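Local coordinates for PKS (Streptomyces sp. CNQ431, PDB 5YDA), which is the acyltransferase domain of a splenocin polyketide synthase and probably loads a broad range of acyl units onto an acyl carrier protein, at residues R184-E189 and F409-A414; A241-V246 and L254-V259; R143-L148 and G153-T158; A223-L228 and V346-R351; P324-V329 and A360-R365. All blocks are in the same frame, centred on the assembly; numbering follows the deposited sequence.

Interaction 1 of 5, residues R184-E189 and F409-A414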
# COMPACT_ATOMS: atom_id res chain seq x y z
N ARG A 184 -0.74 -10.60 1.99
CA ARG A 184 -0.93 -11.95 2.52
C ARG A 184 -0.46 -12.06 3.97
O ARG A 184 -1.11 -12.72 4.79
CB ARG A 184 -0.19 -13.00 1.68
CG ARG A 184 -0.54 -13.06 0.21
CD ARG A 184 -2.02 -13.27 -0.08
NE ARG A 184 -2.63 -14.25 0.81
CZ ARG A 184 -3.91 -14.58 0.77
NH1 ARG A 184 -4.39 -15.47 1.64
NH2 ARG A 184 -4.72 -14.04 -0.13
N THR A 185 0.66 -11.41 4.30
CA THR A 185 1.16 -11.46 5.67
C THR A 185 0.17 -10.85 6.65
O THR A 185 -0.06 -11.40 7.73
CB THR A 185 2.51 -10.75 5.76
OG1 THR A 185 3.45 -11.40 4.89
CG2 THR A 185 3.04 -10.77 7.16
N LEU A 186 -0.43 -9.72 6.29
CA LEU A 186 -1.41 -9.11 7.18
C LEU A 186 -2.66 -9.98 7.30
O LEU A 186 -3.25 -10.10 8.39
CB LEU A 186 -1.78 -7.71 6.68
CG LEU A 186 -0.74 -6.64 7.05
CD1 LEU A 186 -0.86 -5.46 6.14
CD2 LEU A 186 -0.99 -6.22 8.46
N MET A 187 -3.09 -10.60 6.20
CA MET A 187 -4.29 -11.42 6.23
C MET A 187 -4.09 -12.65 7.12
O MET A 187 -4.98 -13.03 7.88
CB MET A 187 -4.69 -11.81 4.82
CG MET A 187 -5.21 -10.61 3.98
SD MET A 187 -5.25 -10.96 2.20
CE MET A 187 -6.98 -11.34 1.94
N GLU A 188 -2.89 -13.26 7.07
CA GLU A 188 -2.63 -14.38 7.97
C GLU A 188 -2.62 -13.94 9.43
O GLU A 188 -2.95 -14.74 10.31
CB GLU A 188 -1.32 -15.07 7.60
CG GLU A 188 -1.40 -15.80 6.27
CD GLU A 188 -2.37 -16.97 6.32
OE1 GLU A 188 -3.21 -17.09 5.40
OE2 GLU A 188 -2.31 -17.75 7.30
N GLU A 189 -2.25 -12.70 9.72
CA GLU A 189 -2.42 -12.20 11.08
C GLU A 189 -3.88 -11.94 11.44
O GLU A 189 -4.15 -11.52 12.56
CB GLU A 189 -1.63 -10.91 11.30
CG GLU A 189 -0.16 -10.98 10.99
CD GLU A 189 0.66 -11.61 12.11
OE1 GLU A 189 1.78 -12.09 11.81
OE2 GLU A 189 0.19 -11.62 13.27
N PHE A 409 9.79 -3.80 12.84
CA PHE A 409 9.28 -2.75 13.71
C PHE A 409 8.12 -2.02 13.06
O PHE A 409 7.07 -1.80 13.68
CB PHE A 409 10.40 -1.77 14.07
CG PHE A 409 9.96 -0.66 14.96
CD1 PHE A 409 9.87 -0.84 16.33
CD2 PHE A 409 9.59 0.57 14.43
CE1 PHE A 409 9.43 0.18 17.16
CE2 PHE A 409 9.16 1.60 15.27
CZ PHE A 409 9.08 1.40 16.63
N VAL A 410 8.29 -1.60 11.80
CA VAL A 410 7.23 -0.88 11.11
C VAL A 410 5.97 -1.73 11.05
O VAL A 410 4.85 -1.23 11.24
CB VAL A 410 7.71 -0.44 9.72
CG1 VAL A 410 6.56 0.17 8.92
CG2 VAL A 410 8.87 0.56 9.86
N LEU A 411 6.13 -3.04 10.82
CA LEU A 411 4.97 -3.93 10.76
C LEU A 411 4.30 -4.04 12.12
O LEU A 411 3.07 -3.97 12.22
CB LEU A 411 5.39 -5.32 10.25
CG LEU A 411 4.26 -6.36 10.19
CD1 LEU A 411 3.07 -5.84 9.41
CD2 LEU A 411 4.76 -7.68 9.57
N ALA A 412 5.10 -4.21 13.19
CA ALA A 412 4.55 -4.30 14.54
C ALA A 412 3.81 -3.03 14.93
O ALA A 412 2.73 -3.11 15.55
CB ALA A 412 5.66 -4.60 15.55
N GLU A 413 4.36 -1.86 14.60
CA GLU A 413 3.63 -0.61 14.84
C GLU A 413 2.30 -0.59 14.09
O GLU A 413 1.27 -0.21 14.65
CB GLU A 413 4.47 0.60 14.44
CG GLU A 413 5.72 0.74 15.28
CD GLU A 413 5.48 1.51 16.56
OE1 GLU A 413 5.24 2.73 16.49
OE2 GLU A 413 5.53 0.88 17.64
N ALA A 414 2.31 -0.98 12.80
CA ALA A 414 1.07 -1.01 12.04
C ALA A 414 0.05 -1.92 12.70
O ALA A 414 -1.13 -1.56 12.81
CB ALA A 414 1.33 -1.47 10.60

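Interaction 2 of 5, residues A241-V246 and L254-V259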
# COMPACT_ATOMS: atom_id res chain seq x y z
N ALA A 241 -1.60 20.20 -8.68
CA ALA A 241 -2.76 21.06 -8.80
C ALA A 241 -3.92 20.17 -9.19
O ALA A 241 -3.73 19.07 -9.73
CB ALA A 241 -2.55 22.16 -9.84
N CYS A 242 -5.13 20.64 -8.91
CA CYS A 242 -6.32 19.85 -9.20
C CYS A 242 -6.57 19.80 -10.69
O CYS A 242 -6.12 20.65 -11.47
CB CYS A 242 -7.54 20.43 -8.50
SG CYS A 242 -7.96 22.03 -9.14
N ALA A 243 -7.31 18.76 -11.09
CA ALA A 243 -7.51 18.49 -12.51
C ALA A 243 -8.18 19.66 -13.23
O ALA A 243 -7.88 19.90 -14.40
CB ALA A 243 -8.33 17.22 -12.68
N ASP A 244 -9.08 20.38 -12.55
CA ASP A 244 -9.77 21.52 -13.17
C ASP A 244 -8.78 22.58 -13.65
O ASP A 244 -8.98 23.20 -14.69
CB ASP A 244 -10.77 22.13 -12.19
CG ASP A 244 -12.04 21.31 -12.06
OD1 ASP A 244 -12.82 21.56 -11.12
OD2 ASP A 244 -12.25 20.41 -12.91
N THR A 245 -7.71 22.80 -12.89
CA THR A 245 -6.68 23.74 -13.32
C THR A 245 -5.85 23.18 -14.48
O THR A 245 -5.37 23.95 -15.32
CB THR A 245 -5.78 24.07 -12.13
OG1 THR A 245 -6.56 24.73 -11.12
CG2 THR A 245 -4.61 24.96 -12.54
N VAL A 246 -5.68 21.87 -14.55
CA VAL A 246 -4.81 21.31 -15.58
C VAL A 246 -5.54 21.09 -16.89
O VAL A 246 -4.98 21.30 -17.97
CB VAL A 246 -4.18 20.00 -15.04
CG1 VAL A 246 -3.31 19.37 -16.09
CG2 VAL A 246 -3.39 20.30 -13.77
N LEU A 254 -1.49 14.96 -25.49
CA LEU A 254 -1.50 14.80 -24.04
C LEU A 254 -2.81 14.16 -23.60
O LEU A 254 -3.87 14.46 -24.15
CB LEU A 254 -1.33 16.14 -23.31
CG LEU A 254 -0.04 16.93 -23.51
CD1 LEU A 254 -0.18 18.29 -22.85
CD2 LEU A 254 1.17 16.20 -22.96
N SER A 255 -2.72 13.30 -22.60
CA SER A 255 -3.91 12.77 -21.94
C SER A 255 -3.78 12.98 -20.44
O SER A 255 -2.67 13.00 -19.89
CB SER A 255 -4.12 11.26 -22.23
OG SER A 255 -3.97 10.95 -23.61
N LEU A 256 -4.92 13.15 -19.80
CA LEU A 256 -5.00 13.14 -18.35
C LEU A 256 -4.82 11.70 -17.87
O LEU A 256 -5.70 10.85 -18.05
CB LEU A 256 -6.35 13.71 -17.91
CG LEU A 256 -6.62 13.94 -16.42
CD1 LEU A 256 -5.56 14.87 -15.84
CD2 LEU A 256 -8.01 14.53 -16.21
N ALA A 257 -3.66 11.40 -17.26
CA ALA A 257 -3.35 10.03 -16.90
C ALA A 257 -3.96 9.63 -15.55
O ALA A 257 -4.39 8.49 -15.38
CB ALA A 257 -1.83 9.82 -16.88
N ALA A 258 -4.03 10.56 -14.59
CA ALA A 258 -4.56 10.23 -13.27
C ALA A 258 -5.10 11.49 -12.62
O ALA A 258 -4.53 12.57 -12.77
CB ALA A 258 -3.49 9.61 -12.35
N VAL A 259 -6.20 11.34 -11.88
CA VAL A 259 -6.70 12.38 -10.99
C VAL A 259 -6.59 11.81 -9.58
O VAL A 259 -7.43 11.01 -9.15
CB VAL A 259 -8.13 12.80 -11.34
CG1 VAL A 259 -8.65 13.86 -10.35
CG2 VAL A 259 -8.18 13.33 -12.76

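Interaction 3 of 5, residues R143-L148 and G153-T158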
# COMPACT_ATOMS: atom_id res chain seq x y z
N ARG A 143 7.27 -18.24 -3.72
CA ARG A 143 6.31 -18.76 -4.68
C ARG A 143 6.24 -17.86 -5.91
O ARG A 143 6.33 -18.34 -7.05
CB ARG A 143 4.97 -18.92 -3.98
CG ARG A 143 3.91 -19.65 -4.76
CD ARG A 143 2.96 -18.66 -5.38
NE ARG A 143 1.70 -19.26 -5.80
CZ ARG A 143 0.59 -19.25 -5.07
NH1 ARG A 143 0.61 -18.67 -3.87
NH2 ARG A 143 -0.52 -19.81 -5.54
N CYS A 144 6.14 -16.54 -5.71
CA CYS A 144 6.03 -15.65 -6.87
C CYS A 144 7.30 -15.66 -7.70
O CYS A 144 7.23 -15.63 -8.93
CB CYS A 144 5.69 -14.22 -6.43
SG CYS A 144 4.08 -14.09 -5.61
N ALA A 145 8.47 -15.70 -7.06
CA ALA A 145 9.71 -15.70 -7.84
C ALA A 145 9.81 -16.95 -8.72
O ALA A 145 10.23 -16.87 -9.89
CB ALA A 145 10.92 -15.59 -6.91
N ALA A 146 9.40 -18.11 -8.19
CA ALA A 146 9.44 -19.33 -8.99
C ALA A 146 8.46 -19.26 -10.15
O ALA A 146 8.81 -19.60 -11.28
CB ALA A 146 9.16 -20.56 -8.13
N VAL A 147 7.23 -18.80 -9.90
CA VAL A 147 6.26 -18.69 -10.98
C VAL A 147 6.75 -17.73 -12.06
O VAL A 147 6.51 -17.96 -13.25
CB VAL A 147 4.89 -18.25 -10.42
CG1 VAL A 147 3.96 -17.86 -11.57
CG2 VAL A 147 4.28 -19.38 -9.60
N LEU A 148 7.49 -16.68 -11.67
CA LEU A 148 7.85 -15.59 -12.57
C LEU A 148 9.08 -15.86 -13.42
O LEU A 148 9.32 -15.12 -14.39
CB LEU A 148 8.13 -14.32 -11.77
CG LEU A 148 7.20 -13.12 -11.80
CD1 LEU A 148 7.88 -12.05 -11.01
CD2 LEU A 148 6.91 -12.65 -13.21
N GLY A 153 12.68 -13.93 -16.84
CA GLY A 153 14.02 -14.23 -17.29
C GLY A 153 15.06 -14.23 -16.19
O GLY A 153 16.25 -14.41 -16.49
N SER A 154 14.66 -14.06 -14.94
CA SER A 154 15.60 -14.02 -13.83
C SER A 154 14.85 -14.35 -12.56
O SER A 154 13.62 -14.52 -12.57
CB SER A 154 16.29 -12.65 -13.71
OG SER A 154 15.34 -11.61 -13.53
N ASP A 155 15.60 -14.44 -11.46
CA ASP A 155 15.03 -14.69 -10.14
C ASP A 155 14.69 -13.34 -9.54
O ASP A 155 15.58 -12.52 -9.29
CB ASP A 155 16.03 -15.47 -9.27
CG ASP A 155 15.43 -15.93 -7.96
OD1 ASP A 155 15.76 -17.05 -7.51
OD2 ASP A 155 14.62 -15.19 -7.35
N LEU A 156 13.39 -13.10 -9.32
CA LEU A 156 12.95 -11.81 -8.81
C LEU A 156 13.64 -11.43 -7.50
O LEU A 156 13.85 -10.24 -7.22
CB LEU A 156 11.44 -11.82 -8.62
CG LEU A 156 10.84 -10.46 -8.23
CD1 LEU A 156 11.01 -9.44 -9.35
CD2 LEU A 156 9.40 -10.59 -7.83
N ARG A 157 14.04 -12.42 -6.69
CA ARG A 157 14.64 -12.08 -5.40
C ARG A 157 15.97 -11.35 -5.55
O ARG A 157 16.35 -10.58 -4.66
CB ARG A 157 14.78 -13.34 -4.55
CG ARG A 157 13.40 -13.80 -4.11
CD ARG A 157 13.34 -15.26 -3.74
NE ARG A 157 13.70 -16.12 -4.86
CZ ARG A 157 13.56 -17.44 -4.84
NH1 ARG A 157 13.08 -18.04 -3.75
NH2 ARG A 157 13.91 -18.16 -5.90
N THR A 158 16.66 -11.56 -6.67
CA THR A 158 17.82 -10.75 -7.01
C THR A 158 17.45 -9.27 -7.07
O THR A 158 18.13 -8.42 -6.50
CB THR A 158 18.40 -11.20 -8.35
OG1 THR A 158 19.00 -12.49 -8.19
CG2 THR A 158 19.42 -10.22 -8.86
O HOH W 1 11.55 -14.63 -10.85

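Interaction 4 of 5, residues A223-L228 and V346-R351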
# COMPACT_ATOMS: atom_id res chain seq x y z
N ALA A 223 3.79 -8.64 -15.82
CA ALA A 223 5.13 -8.44 -16.37
C ALA A 223 5.07 -7.96 -17.82
O ALA A 223 5.80 -7.03 -18.19
CB ALA A 223 5.95 -9.72 -16.27
N GLU A 224 4.22 -8.57 -18.65
CA GLU A 224 4.14 -8.12 -20.04
C GLU A 224 3.43 -6.78 -20.15
O GLU A 224 3.70 -6.00 -21.08
CB GLU A 224 3.44 -9.17 -20.93
CG GLU A 224 4.02 -10.60 -20.87
CD GLU A 224 5.52 -10.70 -21.25
OE1 GLU A 224 6.16 -11.74 -20.91
OE2 GLU A 224 6.05 -9.76 -21.89
N ARG A 225 2.51 -6.48 -19.24
CA ARG A 225 1.91 -5.15 -19.23
C ARG A 225 2.99 -4.09 -19.06
O ARG A 225 3.03 -3.10 -19.81
CB ARG A 225 0.87 -5.07 -18.11
CG ARG A 225 0.22 -3.72 -17.99
CD ARG A 225 -0.77 -3.73 -16.84
NE ARG A 225 -1.46 -2.45 -16.70
CZ ARG A 225 -1.02 -1.44 -15.96
NH1 ARG A 225 0.11 -1.55 -15.28
NH2 ARG A 225 -1.73 -0.31 -15.89
N ILE A 226 3.92 -4.32 -18.13
CA ILE A 226 5.01 -3.38 -17.88
C ILE A 226 5.88 -3.22 -19.11
O ILE A 226 6.22 -2.10 -19.50
CB ILE A 226 5.82 -3.86 -16.66
CG1 ILE A 226 4.96 -3.75 -15.39
CG2 ILE A 226 7.14 -3.12 -16.56
CD1 ILE A 226 5.43 -4.63 -14.26
N ARG A 227 6.25 -4.33 -19.76
CA ARG A 227 7.10 -4.23 -20.95
C ARG A 227 6.40 -3.50 -22.08
O ARG A 227 7.03 -2.70 -22.79
CB ARG A 227 7.53 -5.62 -21.43
CG ARG A 227 8.39 -6.38 -20.45
CD ARG A 227 8.74 -7.74 -21.03
NE ARG A 227 9.77 -8.39 -20.24
CZ ARG A 227 9.64 -9.59 -19.71
NH1 ARG A 227 8.52 -10.28 -19.90
NH2 ARG A 227 10.63 -10.11 -19.00
N LEU A 228 5.10 -3.75 -22.26
CA LEU A 228 4.35 -3.06 -23.32
C LEU A 228 4.22 -1.56 -23.03
O LEU A 228 4.32 -0.74 -23.94
CB LEU A 228 2.98 -3.70 -23.50
CG LEU A 228 3.00 -5.11 -24.13
CD1 LEU A 228 1.62 -5.75 -24.07
CD2 LEU A 228 3.51 -5.07 -25.57
N VAL A 346 -8.68 -3.76 -20.40
CA VAL A 346 -8.03 -2.96 -21.44
C VAL A 346 -8.29 -1.47 -21.19
O VAL A 346 -7.37 -0.65 -21.22
CB VAL A 346 -8.51 -3.39 -22.84
CG1 VAL A 346 -7.98 -2.42 -23.92
CG2 VAL A 346 -8.06 -4.82 -23.15
N ASP A 347 -9.55 -1.10 -20.95
CA ASP A 347 -9.89 0.29 -20.64
C ASP A 347 -9.12 0.79 -19.42
O ASP A 347 -8.69 1.95 -19.38
CB ASP A 347 -11.39 0.43 -20.37
CG ASP A 347 -12.22 0.34 -21.63
OD1 ASP A 347 -11.67 0.54 -22.74
OD2 ASP A 347 -13.43 0.07 -21.51
N HIS A 348 -8.95 -0.07 -18.42
CA HIS A 348 -8.25 0.34 -17.21
C HIS A 348 -6.86 0.87 -17.54
O HIS A 348 -6.43 1.89 -16.98
CB HIS A 348 -8.16 -0.83 -16.23
CG HIS A 348 -7.30 -0.53 -15.05
ND1 HIS A 348 -5.98 -0.93 -14.96
CD2 HIS A 348 -7.56 0.16 -13.91
CE1 HIS A 348 -5.47 -0.50 -13.82
NE2 HIS A 348 -6.41 0.16 -13.17
N THR A 349 -6.16 0.22 -18.48
CA THR A 349 -4.81 0.61 -18.86
C THR A 349 -4.79 1.84 -19.77
O THR A 349 -3.82 2.61 -19.74
CB THR A 349 -4.12 -0.59 -19.52
OG1 THR A 349 -3.74 -1.53 -18.50
CG2 THR A 349 -2.88 -0.20 -20.35
N ARG A 350 -5.85 2.06 -20.54
CA ARG A 350 -5.88 3.21 -21.44
C ARG A 350 -6.40 4.48 -20.76
O ARG A 350 -5.96 5.58 -21.09
CB ARG A 350 -6.75 2.89 -22.66
CG ARG A 350 -7.03 4.06 -23.58
CD ARG A 350 -5.76 4.60 -24.20
NE ARG A 350 -6.01 5.78 -25.03
CZ ARG A 350 -6.26 7.00 -24.55
NH1 ARG A 350 -6.31 7.23 -23.24
NH2 ARG A 350 -6.48 8.00 -25.40
N ARG A 351 -7.32 4.35 -19.82
CA ARG A 351 -8.11 5.47 -19.35
C ARG A 351 -7.57 6.05 -18.04
O ARG A 351 -6.77 5.43 -17.32
CB ARG A 351 -9.57 5.06 -19.18
CG ARG A 351 -10.26 4.89 -20.56
CD ARG A 351 -11.70 4.46 -20.46
NE ARG A 351 -12.52 5.30 -19.58
CZ ARG A 351 -13.77 5.01 -19.25
NH1 ARG A 351 -14.34 3.90 -19.72
NH2 ARG A 351 -14.46 5.81 -18.43

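Interaction 5 of 5, residues P324-V329 and A360-R365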
# COMPACT_ATOMS: atom_id res chain seq x y z
N PRO A 324 -14.90 -6.69 -2.09
CA PRO A 324 -15.22 -5.56 -2.98
C PRO A 324 -14.00 -4.68 -3.22
O PRO A 324 -13.15 -4.49 -2.35
CB PRO A 324 -16.31 -4.80 -2.21
CG PRO A 324 -16.80 -5.75 -1.17
CD PRO A 324 -15.66 -6.65 -0.83
N TYR A 325 -13.91 -4.14 -4.43
CA TYR A 325 -12.82 -3.23 -4.74
C TYR A 325 -13.32 -2.17 -5.71
O TYR A 325 -14.20 -2.44 -6.55
CB TYR A 325 -11.62 -3.98 -5.31
CG TYR A 325 -11.74 -4.34 -6.77
CD1 TYR A 325 -11.08 -3.60 -7.73
CD2 TYR A 325 -12.50 -5.44 -7.19
CE1 TYR A 325 -11.15 -3.94 -9.06
CE2 TYR A 325 -12.58 -5.78 -8.54
CZ TYR A 325 -11.92 -5.03 -9.47
OH TYR A 325 -11.98 -5.33 -10.81
N VAL A 326 -12.78 -0.95 -5.61
CA VAL A 326 -13.14 0.10 -6.55
C VAL A 326 -12.07 0.16 -7.62
O VAL A 326 -10.88 -0.00 -7.33
CB VAL A 326 -13.35 1.46 -5.85
CG1 VAL A 326 -13.33 1.33 -4.34
CG2 VAL A 326 -12.40 2.52 -6.37
N THR A 327 -12.49 0.34 -8.88
CA THR A 327 -11.56 0.39 -10.00
C THR A 327 -11.23 1.83 -10.35
O THR A 327 -12.05 2.73 -10.17
CB THR A 327 -12.10 -0.33 -11.26
OG1 THR A 327 -13.50 -0.02 -11.42
N ASN A 328 -10.03 2.02 -10.90
CA ASN A 328 -9.63 3.32 -11.38
C ASN A 328 -10.45 3.76 -12.59
O ASN A 328 -10.44 4.96 -12.92
CB ASN A 328 -8.14 3.32 -11.74
CG ASN A 328 -7.24 2.81 -10.62
OD1 ASN A 328 -6.18 2.24 -10.91
ND2 ASN A 328 -7.63 3.02 -9.35
N VAL A 329 -11.14 2.83 -13.27
CA VAL A 329 -11.85 3.20 -14.49
C VAL A 329 -12.99 4.18 -14.18
O VAL A 329 -13.11 5.24 -14.80
CB VAL A 329 -12.39 1.95 -15.21
CG1 VAL A 329 -13.14 2.38 -16.48
CG2 VAL A 329 -11.25 1.00 -15.56
N ALA A 360 -13.01 8.50 -2.45
CA ALA A 360 -14.26 9.03 -1.89
C ALA A 360 -15.37 7.97 -1.88
O ALA A 360 -16.13 7.88 -0.92
CB ALA A 360 -14.70 10.27 -2.67
N ALA A 361 -15.47 7.17 -2.94
CA ALA A 361 -16.47 6.10 -2.94
C ALA A 361 -16.17 5.07 -1.85
O ALA A 361 -17.08 4.60 -1.16
CB ALA A 361 -16.52 5.41 -4.30
N LEU A 362 -14.90 4.70 -1.71
CA LEU A 362 -14.50 3.77 -0.66
C LEU A 362 -14.90 4.29 0.71
O LEU A 362 -15.48 3.57 1.52
CB LEU A 362 -13.00 3.55 -0.72
CG LEU A 362 -12.35 2.45 0.08
CD1 LEU A 362 -12.29 1.23 -0.81
CD2 LEU A 362 -10.96 2.87 0.49
N TRP A 363 -14.63 5.58 0.95
CA TRP A 363 -14.87 6.17 2.26
C TRP A 363 -16.36 6.29 2.55
O TRP A 363 -16.79 6.12 3.69
CB TRP A 363 -14.20 7.54 2.32
CG TRP A 363 -14.47 8.25 3.60
CD1 TRP A 363 -15.36 9.27 3.81
CD2 TRP A 363 -13.85 7.97 4.85
NE1 TRP A 363 -15.32 9.65 5.13
CE2 TRP A 363 -14.40 8.87 5.79
CE3 TRP A 363 -12.89 7.05 5.27
CZ2 TRP A 363 -14.02 8.87 7.12
CZ3 TRP A 363 -12.51 7.06 6.59
CH2 TRP A 363 -13.07 7.96 7.50
N GLU A 364 -17.14 6.62 1.53
CA GLU A 364 -18.54 6.94 1.76
C GLU A 364 -19.35 5.70 2.12
O GLU A 364 -20.32 5.80 2.88
CB GLU A 364 -19.11 7.63 0.52
CG GLU A 364 -20.29 8.52 0.82
CD GLU A 364 -21.61 7.87 0.44
OE1 GLU A 364 -21.69 7.36 -0.70
OE2 GLU A 364 -22.55 7.88 1.27
N ARG A 365 -18.96 4.52 1.63
CA ARG A 365 -19.69 3.32 2.02
C ARG A 365 -19.22 2.81 3.37
O ARG A 365 -20.05 2.52 4.25
CB ARG A 365 -19.55 2.23 0.96
CG ARG A 365 -20.78 1.36 0.87
CD ARG A 365 -20.73 0.41 -0.30
NE ARG A 365 -19.77 -0.67 -0.09
CZ ARG A 365 -19.45 -1.56 -1.03
NH1 ARG A 365 -20.02 -1.48 -2.23
NH2 ARG A 365 -18.57 -2.52 -0.77

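Interaction 1 of 5, residues R184-E189 and F409-A414
Thr-185 and Leu-186, near the C-terminal end of helix 169-188, meet Leu-411 of helix 407-420 in a buried helix-helix contact of the acyltransferase domain. Helix 169-188 leads into strand 195-198 of the mixed sheet in the α/β core. Helix 407-420 is the last helix of the chain and also rests on strand 79-85 of a separate two-stranded sheet. Thr-185 comes first and splits its two branches. Its OG1 is hydrogen-bonded to the carbonyl O of Ala-181, one turn back in the same helix. Its methyl CG2 lies 4.3 Å from Leu-411 CD2. The Thr-185 side chain also touches Val-136 and Tyr-137 of helix 135-152. Leu-186 starts less directly aimed, but its end reaches inward. Its CG stands anti to the carbonyl carbon (chi1 -79°), and this carries CD2 to Leu-411. Leu-186 also touches Ile-373. The helix then ends, with Glu-189 N still bonded to Thr-185 O at 3.2 Å. Leu-411 answers both residues with one methyl each, because its CG is anti to the backbone N (chi1 178°) and the fork points at the other helix. No hydrogen bond crosses. The backbones stay well apart, 9.0 Å between the CA atoms of Leu-186 and Leu-411. The two leucines run past each other in opposite directions, with Leu-186 CD2 4.2 Å from Leu-411 CD1.

Interaction 2 of 5, residues A241-V246 and L254-V259
Ala-243 sets its methyl against Leu-256 and Val-259, and these three side chains make the close contacts. Ala-243 is the first residue of the short helix 243-246. Its CB points at strand 254-261. The nearest partner is Val-259, whose two methyls both reach it. CG2 of Val-259 lies 3.9 Å from Ala-243 CB, and CG1 of Val-259 lies 4.1 Å from the same atom. The valine thus turns its fork to the alanine, with CG1 anti to the backbone N (chi1 178°) and CG2 anti to the carbonyl carbon. Leu-256 comes earlier in the strand. Its CG is likewise anti to the backbone N (chi1 -174°), and CD2 ends 4.4 Å from Ala-243 CB, a looser touch. Cys-242 is the N-cap residue of the helix and directs its side chain away from the strand. No hydrogen bond joins the two segments, so the contact is purely apolar.

Leu-256 and Val-259 are three residues apart, yet both meet the same methyl. A classic beta bulge explains this. Ala-257 and Ala-258 both face Thr-266 of strand 264-269, and the extra residue shifts the alternation of sides. The helix backs onto that strand too, since Val-246 touches Cys-265 and Val-267. The contact lies at the surface. Strand 254-261 is an outermost strand of a four-stranded antiparallel sheet, and the short helix links strand 235-239 to it. This order of elements fits the ferredoxin-like small subdomain of acyltransferases.

Interaction 3 of 5, residues R143-L148 and G153-T158
Ala-145 and Leu-156 bring their backbones close, with CA atoms 5.2 Å apart, where the chain turns back between helix 135-152 and helix 156-161. This is a short connection between two consecutive helices of the acyltransferase domain. Gly-153 makes the turn just after the first helix with a positive phi of 89°. Asp-155 is the N-cap of the second helix. One water joins the two backbones: it donates to Ala-145 O and Ser-154 O and accepts from Leu-156 N, 2.8 Å away. Three backbone groups are satisfied by this one molecule.

The side chains form an apolar and a charged part. On the apolar side Leu-148 CD1 touches Leu-156 CD2 at 3.8 Å, the two chains crossing at a slant. Both leucines also pack on Met-173 of helix 169-188. On the charged side Asp-155 OD2 caps the helix by accepting from Arg-157 N at 2.9 Å. The arginine chain bends at chi3 and comes back to grip the same carboxylate side-on. Its NE gives a nearly straight bond (169°) to the syn lone pair of Asp-155 OD2, 2.8 Å long. Its NH2 reaches Asp-155 OD1 at 2.7 Å, somewhat out of both planes. OD2 takes two donors, Arg-157 N and NE; the NE and NH2 bonds together hold the guanidinium in its rotation. Arg-149 adds a second salt bridge to OD1, and Asp-142 pairs with Arg-157 NH1. Within residues 143-148, Ala-145 lends a methyl: its CB sits over one face of the guanidinium, 3.5 Å from Arg-157 NE.

Interaction 4 of 5, residues A223-L228 and V346-R351
Arg-225 and Thr-349 carry this buried contact through one hydrogen bond. Arg-225 NE donates to Thr-349 OG1 at 3.0 Å, with an N-H...O angle of 160°. The hydroxyl lies at the edge of the guanidinium, close to its plane. The arginine chain is fully extended from CG to NE, and chi1 (179°) sets it anti to the backbone N. This lets it span two helices whose nearest CA atoms, those of Arg-225 and Thr-349, are 8.9 Å apart. The threonine OG1 sits beside its own backbone N.

A second polar link leads out of the pair. Arg-225 NH2 is hydrogen-bonded to Ser-200 OG, in a GxSxG sequence that fits a nucleophile elbow. Helices 215-231 and 342-350 meet here beside the probable active site of the acyltransferase fold. Tyr-204, from the helix after the elbow, touches both Arg-225 and Thr-349.

Van der Waals contact is slight. His-348 CE1 is 4.3 Å from Arg-225 NH2. The ring's NE2 is engaged elsewhere, by Asn-328 OD1. Phe-309 of helix 306-313 packs against Arg-225.

Interaction 5 of 5, residues P324-V329 and A360-R365
Val-326 and Leu-362 form the tight, buried half of this contact. Val-326 CG1 lies 3.7 Å from Leu-362 CD1, and the two side chains cross at about a right angle. The leucine CG is anti to its backbone N (chi1 -169°), which swings CD1 toward the strand although the side chain does not set out that way. Trp-333 of strand 332-333 touches both residues. Ile-197 adds to the packing on Val-326, and Ala-195 to that on Leu-362.

Strand 325-327 is part of the mixed sheet in the α/β core. It runs parallel to strand 195-198, and helix 355-366 covers it here. Just beyond the strand, Asn-328 hydrogen-bonds to the GxSxG turn, which resembles a nucleophile elbow. It binds Gly-198 O through ND2 and Ser-200 N through OD1.

The other half lies toward solvent. Arg-365 is exposed, and its chain bends at chi3 (72°) and brings NH2 to Pro-324. This NH2 is 3.5 Å from Pro-324 CB and 3.7 Å from Pro-324 CG. The ring carbons sit at the edge of the guanidinium, near its plane. The same arginine makes a cation-pi contact with Trp-333. No hydrogen bond crosses between the two segments.

Interactions 1 and 4 are buried, interactions 3 and 5 partly so, and interaction 2 lies at the surface of the small subdomain. Interactions 1 and 2 are apolar and have no bond across. Interaction 5 adds an arginine on its solvent side. Interaction 3 adds a bridging water and a salt bridge inside one segment. Only interaction 4 has a direct hydrogen bond across its segments. Interactions 4 and 5 touch beside the GxSxG turn, and His-348 also packs on Val-329 there. Interactions 2 and 4 graze each other at Ser-255 and Arg-350. Interactions 1 and 3 share helix 169-188, which carries one and flanks the other.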